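Local atomic coordinates of translation initiation factor eif-2b-like protein (Chaetomium thermophilum, PDB entry 4ZEO), a protein that probably acts in translation initiation as the delta subunit of eIF2B, the guanine nucleotide exchange complex for eIF2. Residues K187-Y192 and E251-W256; L267-I272 and V295-L300; E324-L329 and I334-S339. All coordinates share one frame; numbering follows the deposited sequence.

Interaction 1 of 3, residues K187-Y192 and E251-W256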
ATOM      1  N   LYS A 187      -8.165   8.668  17.067  1.00 53.96           N
ATOM      2  CA  LYS A 187      -8.331   8.609  18.510  1.00 56.14           C
ATOM      3  C   LYS A 187      -7.617   9.790  19.203  1.00 53.72           C
ATOM      4  O   LYS A 187      -8.119  10.355  20.174  1.00 56.86           O
ATOM      5  CB  LYS A 187      -7.794   7.276  19.027  1.00 57.97           C
ATOM      6  CG  LYS A 187      -8.705   6.092  18.781  1.00 61.88           C
ATOM      7  CD  LYS A 187      -8.131   4.843  19.420  1.00 64.92           C
ATOM      8  CE  LYS A 187      -8.778   3.559  18.911  1.00 68.64           C
ATOM      9  NZ  LYS A 187     -10.109   3.267  19.523  1.00 76.05           N
ATOM     10  N   VAL A 188      -6.457  10.174  18.678  1.00 48.94           N
ATOM     11  CA  VAL A 188      -5.690  11.299  19.216  1.00 46.04           C
ATOM     12  C   VAL A 188      -6.513  12.586  19.149  1.00 49.31           C
ATOM     13  O   VAL A 188      -6.588  13.332  20.124  1.00 51.75           O
ATOM     14  CB  VAL A 188      -4.361  11.479  18.455  1.00 41.56           C
ATOM     15  CG1 VAL A 188      -3.666  12.766  18.858  1.00 41.36           C
ATOM     16  CG2 VAL A 188      -3.464  10.283  18.671  1.00 38.91           C
ATOM     17  N   ILE A 189      -7.165  12.809  18.012  1.00 49.79           N
ATOM     18  CA  ILE A 189      -8.026  13.962  17.824  1.00 52.90           C
ATOM     19  C   ILE A 189      -9.229  13.933  18.766  1.00 59.36           C
ATOM     20  O   ILE A 189      -9.564  14.958  19.369  1.00 61.21           O
ATOM     21  CB  ILE A 189      -8.513  14.033  16.376  1.00 52.34           C
ATOM     22  CG1 ILE A 189      -7.328  14.266  15.446  1.00 49.03           C
ATOM     23  CG2 ILE A 189      -9.535  15.129  16.198  1.00 54.73           C
ATOM     24  CD1 ILE A 189      -7.675  14.132  13.988  1.00 48.68           C
ATOM     25  N   GLU A 190      -9.834  12.753  18.940  1.00 62.00           N
ATOM     26  CA  GLU A 190     -10.971  12.598  19.850  1.00 67.79           C
ATOM     27  C   GLU A 190     -10.562  13.019  21.249  1.00 69.73           C
ATOM     28  O   GLU A 190     -11.268  13.768  21.919  1.00 73.05           O
ATOM     29  CB  GLU A 190     -11.491  11.147  19.864  1.00 70.07           C
ATOM     30  CG  GLU A 190     -12.353  10.754  18.659  1.00 71.45           C
ATOM     31  CD  GLU A 190     -12.853   9.297  18.696  1.00 73.12           C
ATOM     32  OE1 GLU A 190     -12.027   8.367  18.869  1.00 70.50           O
ATOM     33  OE2 GLU A 190     -14.085   9.089  18.574  1.00 76.04           O
ATOM     34  N   SER A 191      -9.397  12.548  21.667  1.00 68.31           N
ATOM     35  CA  SER A 191      -8.870  12.820  22.992  1.00 70.79           C
ATOM     36  C   SER A 191      -8.464  14.275  23.165  1.00 68.37           C
ATOM     37  O   SER A 191      -8.419  14.783  24.278  1.00 71.32           O
ATOM     38  CB  SER A 191      -7.670  11.915  23.267  1.00 74.37           C
ATOM     39  OG  SER A 191      -8.087  10.598  23.582  1.00 81.90           O
ATOM     40  N   TYR A 192      -8.105  14.926  22.063  1.00 63.67           N
ATOM     41  CA  TYR A 192      -7.499  16.249  22.140  1.00 61.07           C
ATOM     42  C   TYR A 192      -8.374  17.317  22.811  1.00 65.32           C
ATOM     43  O   TYR A 192      -9.559  17.473  22.494  1.00 65.88           O
ATOM     44  CB  TYR A 192      -7.114  16.721  20.747  1.00 54.25           C
ATOM     45  CG  TYR A 192      -6.470  18.076  20.754  1.00 53.50           C
ATOM     46  CD1 TYR A 192      -5.161  18.233  21.196  1.00 51.79           C
ATOM     47  CD2 TYR A 192      -7.165  19.209  20.330  1.00 54.40           C
ATOM     48  CE1 TYR A 192      -4.561  19.474  21.208  1.00 51.71           C
ATOM     49  CE2 TYR A 192      -6.567  20.453  20.337  1.00 53.82           C
ATOM     50  CZ  TYR A 192      -5.264  20.577  20.775  1.00 53.07           C
ATOM     51  OH  TYR A 192      -4.648  21.808  20.790  1.00 55.52           O
ATOM     52  N   GLU A 251     -14.524  17.685  14.656  1.00 76.80           N
ATOM     53  CA  GLU A 251     -15.469  16.922  13.858  1.00 80.38           C
ATOM     54  C   GLU A 251     -15.058  16.938  12.374  1.00 75.75           C
ATOM     55  O   GLU A 251     -15.222  15.945  11.667  1.00 73.05           O
ATOM     56  CB  GLU A 251     -16.884  17.446  14.060  1.00 90.63           C
ATOM     57  CG  GLU A 251     -17.929  16.413  13.692  1.00 97.64           C
ATOM     58  CD  GLU A 251     -17.788  15.129  14.522  1.00100.56           C
ATOM     59  OE1 GLU A 251     -17.509  15.226  15.738  1.00101.45           O
ATOM     60  OE2 GLU A 251     -17.942  14.023  13.953  1.00102.77           O
ATOM     61  N   GLY A 252     -14.562  18.078  11.905  1.00 74.18           N
ATOM     62  CA  GLY A 252     -14.049  18.211  10.551  1.00 71.37           C
ATOM     63  C   GLY A 252     -12.848  17.312  10.263  1.00 66.01           C
ATOM     64  O   GLY A 252     -12.721  16.743   9.176  1.00 65.56           O
ATOM     65  N   LEU A 253     -11.924  17.236  11.214  1.00 61.48           N
ATOM     66  CA  LEU A 253     -10.753  16.377  11.071  1.00 55.39           C
ATOM     67  C   LEU A 253     -11.178  14.898  11.061  1.00 54.03           C
ATOM     68  O   LEU A 253     -10.630  14.099  10.314  1.00 51.26           O
ATOM     69  CB  LEU A 253      -9.763  16.641  12.197  1.00 52.90           C
ATOM     70  CG  LEU A 253      -8.916  17.903  12.085  1.00 53.32           C
ATOM     71  CD1 LEU A 253      -8.027  18.031  13.317  1.00 52.42           C
ATOM     72  CD2 LEU A 253      -8.064  17.890  10.818  1.00 51.13           C
ATOM     73  N   LEU A 254     -12.155  14.549  11.894  1.00 55.79           N
ATOM     74  CA  LEU A 254     -12.632  13.178  11.980  1.00 55.64           C
ATOM     75  C   LEU A 254     -13.315  12.746  10.680  1.00 57.78           C
ATOM     76  O   LEU A 254     -13.135  11.621  10.215  1.00 54.02           O
ATOM     77  CB  LEU A 254     -13.573  13.016  13.170  1.00 57.69           C
ATOM     78  CG  LEU A 254     -12.871  13.098  14.537  1.00 56.19           C
ATOM     79  CD1 LEU A 254     -13.780  12.633  15.664  1.00 52.32           C
ATOM     80  CD2 LEU A 254     -11.594  12.270  14.532  1.00 51.63           C
ATOM     81  N   GLU A 255     -14.065  13.651  10.062  1.00 63.40           N
ATOM     82  CA  GLU A 255     -14.737  13.285   8.829  1.00 66.83           C
ATOM     83  C   GLU A 255     -13.759  13.314   7.664  1.00 60.47           C
ATOM     84  O   GLU A 255     -13.911  12.584   6.695  1.00 58.70           O
ATOM     85  CB  GLU A 255     -15.913  14.222   8.576  1.00 76.21           C
ATOM     86  CG  GLU A 255     -16.952  14.083   9.670  1.00 86.32           C
ATOM     87  CD  GLU A 255     -17.990  15.192   9.687  1.00 97.02           C
ATOM     88  OE1 GLU A 255     -18.072  15.959   8.703  1.00100.95           O
ATOM     89  OE2 GLU A 255     -18.735  15.282  10.689  1.00103.74           O
ATOM     90  N   TRP A 256     -12.714  14.113   7.801  1.00 56.52           N
ATOM     91  CA  TRP A 256     -11.659  14.137   6.821  1.00 53.50           C
ATOM     92  C   TRP A 256     -10.814  12.841   6.834  1.00 50.05           C
ATOM     93  O   TRP A 256     -10.405  12.341   5.797  1.00 49.23           O
ATOM     94  CB  TRP A 256     -10.798  15.365   7.054  1.00 54.13           C
ATOM     95  CG  TRP A 256      -9.717  15.448   6.092  1.00 53.14           C
ATOM     96  CD1 TRP A 256      -9.741  16.068   4.884  1.00 55.14           C
ATOM     97  CD2 TRP A 256      -8.437  14.828   6.213  1.00 48.53           C
ATOM     98  NE1 TRP A 256      -8.535  15.890   4.248  1.00 53.14           N
ATOM     99  CE2 TRP A 256      -7.715  15.128   5.045  1.00 48.75           C
ATOM    100  CE3 TRP A 256      -7.829  14.049   7.201  1.00 48.51           C
ATOM    101  CZ2 TRP A 256      -6.404  14.694   4.831  1.00 48.55           C
ATOM    102  CZ3 TRP A 256      -6.508  13.601   6.995  1.00 48.21           C
ATOM    103  CH2 TRP A 256      -5.818  13.927   5.814  1.00 49.88           C
TER

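Interaction 2 of 3, residues L267-I272 and V295-L300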
ATOM      1  N   LEU A 267     -12.093   2.064  -0.736  1.00 45.76           N
ATOM      2  CA  LEU A 267     -12.619   2.102  -2.088  1.00 44.52           C
ATOM      3  C   LEU A 267     -11.507   1.833  -3.107  1.00 42.22           C
ATOM      4  O   LEU A 267     -11.740   1.175  -4.137  1.00 40.77           O
ATOM      5  CB  LEU A 267     -13.273   3.457  -2.350  1.00 46.68           C
ATOM      6  CG  LEU A 267     -13.984   3.635  -3.677  1.00 48.03           C
ATOM      7  CD1 LEU A 267     -15.115   2.652  -3.762  1.00 51.30           C
ATOM      8  CD2 LEU A 267     -14.480   5.051  -3.781  1.00 50.35           C
ATOM      9  N   ALA A 268     -10.298   2.327  -2.799  1.00 40.01           N
ATOM     10  CA  ALA A 268      -9.159   2.186  -3.712  1.00 38.31           C
ATOM     11  C   ALA A 268      -8.877   0.719  -4.024  1.00 38.91           C
ATOM     12  O   ALA A 268      -8.653   0.368  -5.189  1.00 38.79           O
ATOM     13  CB  ALA A 268      -7.904   2.855  -3.135  1.00 37.92           C
ATOM     14  N   GLU A 269      -8.928  -0.133  -2.999  1.00 39.56           N
ATOM     15  CA  GLU A 269      -8.695  -1.572  -3.189  1.00 40.24           C
ATOM     16  C   GLU A 269      -9.732  -2.196  -4.127  1.00 38.20           C
ATOM     17  O   GLU A 269      -9.395  -2.935  -5.051  1.00 36.81           O
ATOM     18  CB  GLU A 269      -8.709  -2.301  -1.842  1.00 43.78           C
ATOM     19  CG  GLU A 269      -8.711  -3.815  -1.934  1.00 46.15           C
ATOM     20  CD  GLU A 269      -8.703  -4.467  -0.570  1.00 52.33           C
ATOM     21  OE1 GLU A 269      -7.737  -4.246   0.172  1.00 52.47           O
ATOM     22  OE2 GLU A 269      -9.676  -5.164  -0.213  1.00 58.50           O
ATOM     23  N   TYR A 270     -10.998  -1.856  -3.905  1.00 37.63           N
ATOM     24  CA  TYR A 270     -12.065  -2.408  -4.722  1.00 36.23           C
ATOM     25  C   TYR A 270     -11.909  -1.981  -6.178  1.00 36.35           C
ATOM     26  O   TYR A 270     -11.987  -2.804  -7.071  1.00 37.17           O
ATOM     27  CB  TYR A 270     -13.439  -1.963  -4.201  1.00 35.54           C
ATOM     28  CG  TYR A 270     -14.555  -2.439  -5.075  1.00 34.63           C
ATOM     29  CD1 TYR A 270     -15.169  -3.668  -4.838  1.00 35.49           C
ATOM     30  CD2 TYR A 270     -14.964  -1.692  -6.177  1.00 33.70           C
ATOM     31  CE1 TYR A 270     -16.182  -4.127  -5.660  1.00 36.85           C
ATOM     32  CE2 TYR A 270     -15.951  -2.142  -7.009  1.00 35.71           C
ATOM     33  CZ  TYR A 270     -16.567  -3.358  -6.746  1.00 38.10           C
ATOM     34  OH  TYR A 270     -17.569  -3.787  -7.578  1.00 40.29           O
ATOM     35  N   VAL A 271     -11.690  -0.688  -6.398  1.00 36.71           N
ATOM     36  CA  VAL A 271     -11.609  -0.146  -7.742  1.00 37.63           C
ATOM     37  C   VAL A 271     -10.420  -0.711  -8.500  1.00 39.34           C
ATOM     38  O   VAL A 271     -10.577  -1.145  -9.644  1.00 43.20           O
ATOM     39  CB  VAL A 271     -11.537   1.418  -7.725  1.00 31.37           C
ATOM     40  CG1 VAL A 271     -11.160   1.976  -9.109  1.00 30.22           C
ATOM     41  CG2 VAL A 271     -12.847   2.015  -7.230  1.00 30.56           C
ATOM     42  N   ILE A 272      -9.251  -0.764  -7.859  1.00 36.93           N
ATOM     43  CA  ILE A 272      -8.051  -1.306  -8.511  1.00 34.36           C
ATOM     44  C   ILE A 272      -8.253  -2.783  -8.880  1.00 34.68           C
ATOM     45  O   ILE A 272      -7.954  -3.201 -10.000  1.00 34.54           O
ATOM     46  CB  ILE A 272      -6.789  -1.168  -7.609  1.00 32.90           C
ATOM     47  CG1 ILE A 272      -6.367   0.301  -7.494  1.00 33.14           C
ATOM     48  CG2 ILE A 272      -5.628  -1.974  -8.174  1.00 29.22           C
ATOM     49  CD1 ILE A 272      -5.302   0.568  -6.413  1.00 31.06           C
ATOM     50  N   VAL A 295      -2.832  -7.828  -5.944  1.00 35.75           N
ATOM     51  CA  VAL A 295      -2.786  -8.899  -6.930  1.00 33.67           C
ATOM     52  C   VAL A 295      -3.766 -10.019  -6.569  1.00 35.31           C
ATOM     53  O   VAL A 295      -4.542 -10.478  -7.395  1.00 37.46           O
ATOM     54  CB  VAL A 295      -1.351  -9.463  -7.065  1.00 33.25           C
ATOM     55  CG1 VAL A 295      -1.324 -10.728  -7.934  1.00 32.93           C
ATOM     56  CG2 VAL A 295      -0.416  -8.397  -7.599  1.00 29.65           C
ATOM     57  N   GLU A 296      -3.764 -10.403  -5.306  1.00 35.62           N
ATOM     58  CA  GLU A 296      -4.674 -11.420  -4.798  1.00 38.85           C
ATOM     59  C   GLU A 296      -6.147 -11.052  -5.021  1.00 38.87           C
ATOM     60  O   GLU A 296      -6.933 -11.892  -5.479  1.00 39.92           O
ATOM     61  CB  GLU A 296      -4.399 -11.658  -3.305  1.00 40.66           C
ATOM     62  CG  GLU A 296      -5.281 -12.703  -2.633  1.00 43.17           C
ATOM     63  CD  GLU A 296      -4.771 -13.069  -1.250  1.00 48.41           C
ATOM     64  OE1 GLU A 296      -3.611 -12.733  -0.924  1.00 47.02           O
ATOM     65  OE2 GLU A 296      -5.523 -13.689  -0.475  1.00 54.35           O
ATOM     66  N   LYS A 297      -6.501  -9.803  -4.703  1.00 36.99           N
ATOM     67  CA  LYS A 297      -7.866  -9.303  -4.866  1.00 38.10           C
ATOM     68  C   LYS A 297      -8.304  -9.315  -6.321  1.00 36.32           C
ATOM     69  O   LYS A 297      -9.464  -9.655  -6.643  1.00 37.59           O
ATOM     70  CB  LYS A 297      -7.998  -7.874  -4.329  1.00 39.49           C
ATOM     71  CG  LYS A 297      -7.859  -7.683  -2.821  1.00 42.84           C
ATOM     72  CD  LYS A 297      -8.917  -8.359  -2.012  1.00 47.88           C
ATOM     73  CE  LYS A 297      -8.676  -8.103  -0.511  1.00 52.88           C
ATOM     74  NZ  LYS A 297      -9.694  -8.771   0.368  1.00 59.71           N
ATOM     75  N   THR A 298      -7.375  -8.944  -7.192  1.00 34.01           N
ATOM     76  CA  THR A 298      -7.639  -8.897  -8.624  1.00 34.40           C
ATOM     77  C   THR A 298      -7.936 -10.275  -9.177  1.00 38.40           C
ATOM     78  O   THR A 298      -8.932 -10.470  -9.891  1.00 38.16           O
ATOM     79  CB  THR A 298      -6.466  -8.312  -9.385  1.00 33.51           C
ATOM     80  OG1 THR A 298      -6.287  -6.947  -8.989  1.00 33.46           O
ATOM     81  CG2 THR A 298      -6.730  -8.388 -10.874  1.00 33.72           C
ATOM     82  N   LEU A 299      -7.083 -11.234  -8.809  1.00 40.36           N
ATOM     83  CA  LEU A 299      -7.229 -12.615  -9.258  1.00 40.34           C
ATOM     84  C   LEU A 299      -8.522 -13.216  -8.716  1.00 40.47           C
ATOM     85  O   LEU A 299      -9.236 -13.903  -9.434  1.00 42.94           O
ATOM     86  CB  LEU A 299      -5.999 -13.447  -8.849  1.00 40.67           C
ATOM     87  CG  LEU A 299      -4.690 -12.979  -9.526  1.00 40.06           C
ATOM     88  CD1 LEU A 299      -3.449 -13.797  -9.105  1.00 40.67           C
ATOM     89  CD2 LEU A 299      -4.833 -13.000 -11.060  1.00 39.58           C
ATOM     90  N   LEU A 300      -8.839 -12.947  -7.454  1.00 40.77           N
ATOM     91  CA  LEU A 300     -10.100 -13.446  -6.893  1.00 43.42           C
ATOM     92  C   LEU A 300     -11.297 -12.801  -7.603  1.00 42.49           C
ATOM     93  O   LEU A 300     -12.298 -13.455  -7.858  1.00 45.92           O
ATOM     94  CB  LEU A 300     -10.161 -13.215  -5.371  1.00 43.38           C
ATOM     95  CG  LEU A 300      -9.132 -14.061  -4.590  1.00 43.32           C
ATOM     96  CD1 LEU A 300      -9.122 -13.763  -3.083  1.00 43.37           C
ATOM     97  CD2 LEU A 300      -9.299 -15.555  -4.851  1.00 43.09           C
TER

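Interaction 3 of 3, residues E324-L329 and I334-S339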
ATOM      1  N   GLU A 324       1.287 -19.375   0.371  1.00 58.29           N
ATOM      2  CA  GLU A 324      -0.015 -19.031   0.928  1.00 60.42           C
ATOM      3  C   GLU A 324      -0.946 -18.431  -0.147  1.00 55.61           C
ATOM      4  O   GLU A 324      -2.132 -18.730  -0.185  1.00 56.43           O
ATOM      5  CB  GLU A 324       0.156 -18.072   2.102  1.00 64.86           C
ATOM      6  CG  GLU A 324       0.643 -18.774   3.355  1.00 72.01           C
ATOM      7  CD  GLU A 324      -0.326 -19.836   3.818  1.00 78.85           C
ATOM      8  OE1 GLU A 324       0.136 -20.898   4.289  1.00 84.99           O
ATOM      9  OE2 GLU A 324      -1.552 -19.623   3.689  1.00 80.14           O
ATOM     10  N   LEU A 325      -0.418 -17.578  -1.009  1.00 50.36           N
ATOM     11  CA  LEU A 325      -1.220 -17.065  -2.118  1.00 48.06           C
ATOM     12  C   LEU A 325      -1.703 -18.200  -3.031  1.00 48.90           C
ATOM     13  O   LEU A 325      -2.873 -18.244  -3.414  1.00 49.49           O
ATOM     14  CB  LEU A 325      -0.435 -16.031  -2.933  1.00 44.19           C
ATOM     15  CG  LEU A 325      -1.180 -15.541  -4.179  1.00 41.59           C
ATOM     16  CD1 LEU A 325      -2.514 -14.898  -3.787  1.00 39.73           C
ATOM     17  CD2 LEU A 325      -0.322 -14.570  -5.018  1.00 38.18           C
ATOM     18  N   ALA A 326      -0.808 -19.126  -3.356  1.00 50.42           N
ATOM     19  CA  ALA A 326      -1.160 -20.268  -4.201  1.00 52.82           C
ATOM     20  C   ALA A 326      -2.259 -21.087  -3.545  1.00 55.46           C
ATOM     21  O   ALA A 326      -3.137 -21.622  -4.223  1.00 55.27           O
ATOM     22  CB  ALA A 326       0.070 -21.150  -4.489  1.00 53.27           C
ATOM     23  N   LYS A 327      -2.184 -21.198  -2.222  1.00 58.83           N
ATOM     24  CA  LYS A 327      -3.205 -21.898  -1.447  1.00 63.00           C
ATOM     25  C   LYS A 327      -4.567 -21.259  -1.641  1.00 61.86           C
ATOM     26  O   LYS A 327      -5.531 -21.938  -1.985  1.00 63.87           O
ATOM     27  CB  LYS A 327      -2.863 -21.899   0.049  1.00 67.35           C
ATOM     28  CG  LYS A 327      -2.204 -23.167   0.570  1.00 73.26           C
ATOM     29  CD  LYS A 327      -2.106 -23.158   2.101  1.00 77.20           C
ATOM     30  CE  LYS A 327      -1.239 -24.301   2.611  1.00 82.77           C
ATOM     31  NZ  LYS A 327       0.212 -23.977   2.463  1.00 84.44           N
ATOM     32  N   VAL A 328      -4.638 -19.947  -1.423  1.00 59.06           N
ATOM     33  CA  VAL A 328      -5.891 -19.206  -1.516  1.00 58.06           C
ATOM     34  C   VAL A 328      -6.492 -19.281  -2.925  1.00 58.55           C
ATOM     35  O   VAL A 328      -7.684 -19.544  -3.083  1.00 60.94           O
ATOM     36  CB  VAL A 328      -5.686 -17.721  -1.107  1.00 47.07           C
ATOM     37  CG1 VAL A 328      -6.911 -16.884  -1.444  1.00 45.75           C
ATOM     38  CG2 VAL A 328      -5.345 -17.609   0.374  1.00 46.27           C
ATOM     39  N   LEU A 329      -5.651 -19.103  -3.944  1.00 55.40           N
ATOM     40  CA  LEU A 329      -6.115 -19.093  -5.331  1.00 52.74           C
ATOM     41  C   LEU A 329      -6.660 -20.460  -5.721  1.00 56.22           C
ATOM     42  O   LEU A 329      -7.696 -20.563  -6.379  1.00 57.02           O
ATOM     43  CB  LEU A 329      -4.979 -18.691  -6.281  1.00 48.29           C
ATOM     44  CG  LEU A 329      -4.378 -17.286  -6.133  1.00 43.68           C
ATOM     45  CD1 LEU A 329      -3.267 -17.022  -7.158  1.00 40.35           C
ATOM     46  CD2 LEU A 329      -5.478 -16.223  -6.226  1.00 42.77           C
ATOM     47  N   ILE A 334      -8.806 -21.634  -8.992  1.00 56.57           N
ATOM     48  CA  ILE A 334      -7.811 -21.221  -9.970  1.00 51.81           C
ATOM     49  C   ILE A 334      -6.656 -22.209 -10.018  1.00 53.80           C
ATOM     50  O   ILE A 334      -6.109 -22.565  -8.973  1.00 53.24           O
ATOM     51  CB  ILE A 334      -7.244 -19.833  -9.635  1.00 47.26           C
ATOM     52  CG1 ILE A 334      -8.379 -18.801  -9.476  1.00 45.03           C
ATOM     53  CG2 ILE A 334      -6.234 -19.396 -10.686  1.00 46.47           C
ATOM     54  CD1 ILE A 334      -7.947 -17.469  -8.877  1.00 38.95           C
ATOM     55  N   PRO A 335      -6.295 -22.674 -11.232  1.00 56.29           N
ATOM     56  CA  PRO A 335      -5.134 -23.554 -11.386  1.00 58.19           C
ATOM     57  C   PRO A 335      -3.852 -22.765 -11.162  1.00 57.78           C
ATOM     58  O   PRO A 335      -3.639 -21.765 -11.849  1.00 55.03           O
ATOM     59  CB  PRO A 335      -5.235 -24.043 -12.840  1.00 58.07           C
ATOM     60  CG  PRO A 335      -6.580 -23.655 -13.306  1.00 58.70           C
ATOM     61  CD  PRO A 335      -6.966 -22.442 -12.519  1.00 56.55           C
ATOM     62  N   VAL A 336      -3.014 -23.197 -10.223  1.00 61.40           N
ATOM     63  CA  VAL A 336      -1.813 -22.444  -9.892  1.00 59.16           C
ATOM     64  C   VAL A 336      -0.545 -23.294  -9.993  1.00 61.02           C
ATOM     65  O   VAL A 336      -0.496 -24.433  -9.511  1.00 64.42           O
ATOM     66  CB  VAL A 336      -1.892 -21.852  -8.468  1.00 58.87           C
ATOM     67  CG1 VAL A 336      -0.614 -21.079  -8.135  1.00 57.13           C
ATOM     68  CG2 VAL A 336      -3.122 -20.957  -8.318  1.00 57.15           C
ATOM     69  N   LEU A 337       0.466 -22.721 -10.639  1.00 59.19           N
ATOM     70  CA  LEU A 337       1.806 -23.286 -10.690  1.00 60.18           C
ATOM     71  C   LEU A 337       2.705 -22.513  -9.730  1.00 56.27           C
ATOM     72  O   LEU A 337       2.882 -21.302  -9.853  1.00 55.69           O
ATOM     73  CB  LEU A 337       2.349 -23.231 -12.107  1.00 63.15           C
ATOM     74  CG  LEU A 337       3.666 -23.913 -12.437  1.00 67.50           C
ATOM     75  CD1 LEU A 337       3.652 -25.359 -11.977  1.00 73.16           C
ATOM     76  CD2 LEU A 337       3.891 -23.806 -13.937  1.00 67.17           C
ATOM     77  N   TYR A 338       3.247 -23.205  -8.749  1.00 55.71           N
ATOM     78  CA  TYR A 338       4.015 -22.538  -7.717  1.00 53.53           C
ATOM     79  C   TYR A 338       5.507 -22.834  -7.797  1.00 53.96           C
ATOM     80  O   TYR A 338       5.925 -23.986  -7.862  1.00 55.37           O
ATOM     81  CB  TYR A 338       3.508 -22.937  -6.325  1.00 52.65           C
ATOM     82  CG  TYR A 338       4.349 -22.341  -5.238  1.00 51.33           C
ATOM     83  CD1 TYR A 338       4.249 -20.989  -4.946  1.00 48.76           C
ATOM     84  CD2 TYR A 338       5.266 -23.107  -4.526  1.00 53.06           C
ATOM     85  CE1 TYR A 338       5.024 -20.410  -3.960  1.00 49.32           C
ATOM     86  CE2 TYR A 338       6.055 -22.536  -3.528  1.00 53.74           C
ATOM     87  CZ  TYR A 338       5.919 -21.184  -3.250  1.00 52.76           C
ATOM     88  OH  TYR A 338       6.669 -20.585  -2.267  1.00 55.14           O
ATOM     89  N   SER A 339       6.311 -21.788  -7.725  1.00 52.81           N
ATOM     90  CA  SER A 339       7.744 -21.959  -7.660  1.00 54.97           C
ATOM     91  C   SER A 339       8.264 -21.233  -6.428  1.00 57.43           C
ATOM     92  O   SER A 339       7.944 -20.061  -6.220  1.00 56.75           O
ATOM     93  CB  SER A 339       8.408 -21.436  -8.927  1.00 54.81           C
ATOM     94  OG  SER A 339       9.713 -21.959  -9.031  1.00 59.53           O
TER

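Interaction 1 of 3, residues K187-Y192 and E251-W256
I189 lays its two branches against two successive leucines of E251-W256. Its CD1 methyl comes within 3.7 Å of L253 CB, the two side chains crossing at about a right angle. The other branch, CG2, lies 3.9 Å from L254 CD2, and here the side chains slide past each other in opposite directions. This division follows from the first torsion of I189 (chi1 -65°): CG1 sits beside the backbone N and carries CD1 to L253, while CG2 stands anti to that N and meets L254. On the outer flank the other L254 methyl, CD1, touches the aliphatic part of E190, 3.8 Å from its CG. The contact joins helix 174-191 to helix 246-277 within the helical part of the fold. The axes of the two short helical segments run almost antiparallel, at 168° and 9.8 Å apart, with I189 and L254 in register. No hydrogen bond crosses between the segments, so side-chain packing carries the contact. One step further out, F204 of helix 200-219 touches I189, while L233 and F240 touch L253. The ammonium of K250, just ahead of E251, makes hydrogen bonds to the carbonyl oxygens of E190 and Y192 where helix 174-191 ends.

Interaction 2 of 3, residues L267-I272 and V295-L300
The carboxylate of E269 is gripped by two cations of helix 293-304: OE2 forms a long salt bridge to K297, 3.7 Å from its NZ, and OE1 pairs with R293 as its stronger partner. The contact packs helix 246-277 against the first helix of a Rossmann-like domain, which the chain reaches by way of strand 285-289, a central strand of the parallel sheet. Behind the charges, E269 CG and K297 CG make an aliphatic contact at 4.1 Å. The carboxylate itself lies against the last methylenes of the lysine, E269 CD being 3.6 Å from K297 CE. OE2 is nearer to CE than to NZ, so the lysine link is loose and R293 is the firmer partner. Torsions account for this course: the glutamate reaches out extended, its CG anti to the backbone N (chi1 170°), whereas the lysine folds at its second torsion (chi2 -64°) and then runs straight to the ammonium, passing the acid obliquely. Two positive groups around one carboxylate would be expected to favour its ionised form. With an alanine here, R293 is likely to lose its acid partner and K297 its nearby charge, and the lysine chain would be freer to turn. The CA atoms of E269 and K297 are 8.0 Å apart. A turn later in helix 246-277, I272 faces T298, the residue after K297, with 7.6 Å between their CA atoms, and the small T298 also touches A273 and A276 of the long helix. Its hydroxyl does not bridge the helices: OG1 hydrogen-bonds to the carbonyl of L294 in its own helix, and I272 O remains 4.2 Å from T298 OG1.

Interaction 3 of 3, residues E324-L329 and I334-S339
L329 is the centre of the tight part of this contact, meeting both I334 and V336 from the end of E324-L329. Its CB lies 3.6 Å from V336 CG2, where the two side chains cross at about a right angle, and its CD2 is 3.8 Å from I334 CD1. The backbone ties the same end together: I334 N donates to L329 O over 3.0 Å with an N-H...O angle of 155°. The chain thus turns back on itself in few residues, bringing the CA atoms of L329 and I334 to 5.4 Å. V336 serves both helix residues because its methyls diverge. CG1, anti to the backbone N (chi1 179°), reaches A326 with a separation of 3.7 Å from A326 CB, leaving CG2 for L329. V311 touches L329 and I334, and V313 touches V336, carrying the apolar layer on to strand 310-314.

Packing between the two segments thins toward Y338. A326 CB approaches its ring obliquely and comes no nearer than 4.2 Å, at Y338 CD1, a looser fit than the L329 and V336 pairs; the tyrosine hydroxyl is hydrogen-bonded to D315, just after strand 310-314. The other helix face is turned to solvent, where exposed E324 and K327 point away from the strand and pair with each other, K327 NZ lying 3.6 Å from E324 OE1. Helix and strand run nearly antiparallel, at 165°, as the return path requires. Strand 336-338 is outermost in this chain's parallel sheet, hydrogen-bonded to strand 310-314, so the contact closes the second half of a beta-alpha-beta unit, 310-314, 321-331 and 336-338, of a Rossmann-like fold.

The three contacts follow one another along the chain, from the helical part into the Rossmann-like domain. Interactions 1 and 2 share helix 246-277 but lie at separate places on it, with centres 29 Å apart and nearest atoms about 12 Å apart. Interactions 2 and 3 touch directly across helices 293-304 and 321-331: L299 CD1 is 3.8 Å from L329 CD1, and E296 CG is 3.7 Å from L325 CD1. Their centres are 17 Å apart. Interaction 3 lies 42 Å from interaction 1, centre to centre, on the opposite side of the chain's centre. Helix 246-277 thus spans from the helical part to the sheet domain.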